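Local coordinates for protein C alpha-dehydrogenase (Sphingobium sp. SYK-6, PDB 4YAC) that probably catalyses NAD-dependent oxidation of a Cα alcohol in lignin beta-aryl ether breakdown, as a member of the short-chain dehydrogenase/reductase family, at residues Val149-Thr154 / Ala216-Leu221. Residues are numbered along the deposited sequence; the frame is centred on the assembly and turned at random.
Sequences VALPTT and AVFAGL
The backbone carbonyl O of Leu-151 accepts the N-H of Thr-154 at 3.3 Å (N to O), closing a type II turn, while OG1 of Thr-154 lies 3.1 Å from the same Leu-151 O. The turn ends at the N-cap of helix 155-174 and leaves the Leu-151 side chain facing helix 217-228. No hydrogen bond joins the two segments; the evidence for their association is apolar and centres on the ring of Phe-218. CG of this residue is anti to its own N (chi1 177°), extending the ring from the helix toward the loop. Val-149 meets it from the opposite direction: CG1 stands 3.9 Å from the Phe-218 ring centroid, only 8° off the normal, a CH-pi contact over the face. The second methyl, Val-149 CG2, lies over the same face but toward the CE2-CZ rim, 3.6 Å from CE2 of Phe-218, so both branches of the valine rest on one aromatic surface. Leu-151 arrives at about a right angle and takes the edge instead, with its CD2 near the ring plane and 3.6 Å from Phe-218 CE1; CD1 is 3.9 Å from Phe-218 CD1. Phe-218 also meets the ring of Phe-255, their planes about 35° apart, and Val-149 touches Arg-262 on helix 255-271. On the dimer side, Thr-153 N hydrogen-bonds to Glu-174 OE2 of the second subunit. The arrangement joins helix 217-228 to the loop between strand 137-142 and helix 155-174 in the SDR Rossmann fold, whose parallel sheet has strand order 3-2-1-4-5-6-7.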
loop_
_atom_site.group_PDB
_atom_site.type_symbol
_atom_site.label_atom_id
_atom_site.label_comp_id
_atom_site.label_asym_id
_atom_site.label_seq_id
_atom_site.Cartn_x
_atom_site.Cartn_y
_atom_site.Cartn_z
ATOM N N VAL A 149 -1.798 8.384 5.776
ATOM C CA VAL A 149 -1.650 8.630 7.207
ATOM C C VAL A 149 -2.070 7.441 8.056
ATOM O O VAL A 149 -3.249 7.101 8.131
ATOM C CB VAL A 149 -2.477 9.852 7.651
ATOM C CG1 VAL A 149 -2.119 10.246 9.082
ATOM C CG2 VAL A 149 -2.251 11.018 6.705
ATOM N N ALA A 150 -1.093 6.826 8.715
ATOM C CA ALA A 150 -1.368 5.768 9.685
ATOM C C ALA A 150 -1.858 6.385 10.996
ATOM O O ALA A 150 -1.341 7.414 11.433
ATOM C CB ALA A 150 -0.126 4.925 9.920
ATOM N N LEU A 151 -2.855 5.750 11.605
ATOM C CA LEU A 151 -3.492 6.245 12.825
ATOM C C LEU A 151 -3.599 5.117 13.841
ATOM O O LEU A 151 -3.595 3.945 13.464
ATOM C CB LEU A 151 -4.891 6.794 12.522
ATOM C CG LEU A 151 -5.208 8.295 12.458
ATOM C CD1 LEU A 151 -3.987 9.192 12.361
ATOM C CD2 LEU A 151 -6.141 8.548 11.282
ATOM N N PRO A 152 -3.704 5.458 15.134
ATOM C CA PRO A 152 -3.945 4.383 16.099
ATOM C C PRO A 152 -5.234 3.617 15.790
ATOM O O PRO A 152 -6.259 4.227 15.491
ATOM C CB PRO A 152 -4.049 5.123 17.439
ATOM C CG PRO A 152 -3.310 6.387 17.239
ATOM C CD PRO A 152 -3.510 6.760 15.795
ATOM N N THR A 153 -5.143 2.291 15.841
ATOM C CA THR A 153 -6.275 1.372 15.657
ATOM C C THR A 153 -6.740 1.185 14.209
ATOM O O THR A 153 -7.676 0.420 13.970
ATOM C CB THR A 153 -7.528 1.798 16.484
ATOM O OG1 THR A 153 -8.224 2.867 15.831
ATOM C CG2 THR A 153 -7.152 2.199 17.915
ATOM N N THR A 154 -6.106 1.853 13.245
ATOM C CA THR A 154 -6.500 1.705 11.833
ATOM C C THR A 154 -5.512 0.858 11.027
ATOM O O THR A 154 -5.427 0.993 9.807
ATOM C CB THR A 154 -6.634 3.076 11.123
ATOM O OG1 THR A 154 -5.338 3.667 10.953
ATOM C CG2 THR A 154 -7.537 4.023 11.910
ATOM N N ALA A 216 -2.250 14.963 16.653
ATOM C CA ALA A 216 -3.637 14.935 17.101
ATOM C C ALA A 216 -4.421 15.904 16.222
ATOM O O ALA A 216 -5.652 15.937 16.246
ATOM C CB ALA A 216 -3.751 15.318 18.567
ATOM N N VAL A 217 -3.680 16.687 15.439
ATOM C CA VAL A 217 -4.249 17.721 14.583
ATOM C C VAL A 217 -4.869 17.109 13.330
ATOM O O VAL A 217 -5.849 17.634 12.807
ATOM C CB VAL A 217 -3.178 18.809 14.185
ATOM C CG1 VAL A 217 -1.757 18.238 14.131
ATOM C CG2 VAL A 217 -3.529 19.496 12.860
ATOM N N PHE A 218 -4.312 15.999 12.852
ATOM C CA PHE A 218 -4.876 15.333 11.683
ATOM C C PHE A 218 -6.312 14.903 11.953
ATOM O O PHE A 218 -7.202 15.133 11.135
ATOM C CB PHE A 218 -4.049 14.113 11.276
ATOM C CG PHE A 218 -4.634 13.361 10.112
ATOM C CD1 PHE A 218 -5.369 12.203 10.312
ATOM C CD2 PHE A 218 -4.473 13.830 8.819
ATOM C CE1 PHE A 218 -5.917 11.518 9.241
ATOM C CE2 PHE A 218 -5.019 13.150 7.744
ATOM C CZ PHE A 218 -5.742 11.992 7.956
ATOM N N ALA A 219 -6.526 14.274 13.105
ATOM C CA ALA A 219 -7.853 13.817 13.501
ATOM C C ALA A 219 -8.819 14.991 13.629
ATOM O O ALA A 219 -10.001 14.873 13.304
ATOM C CB ALA A 219 -7.774 13.053 14.813
ATOM N N GLY A 220 -8.307 16.123 14.101
ATOM C CA GLY A 220 -9.116 17.316 14.277
ATOM C C GLY A 220 -9.520 17.927 12.952
ATOM O O GLY A 220 -10.661 18.358 12.778
ATOM N N LEU A 221 -8.578 17.974 12.015
ATOM C CA LEU A 221 -8.873 18.444 10.670
ATOM C C LEU A 221 -9.848 17.479 10.019
ATOM O O LEU A 221 -10.793 17.892 9.351
ATOM C CB LEU A 221 -7.595 18.565 9.839
ATOM C CG LEU A 221 -6.574 19.592 10.341
ATOM C CD1 LEU A 221 -5.343 19.612 9.448
ATOM C CD2 LEU A 221 -7.196 20.975 10.437
#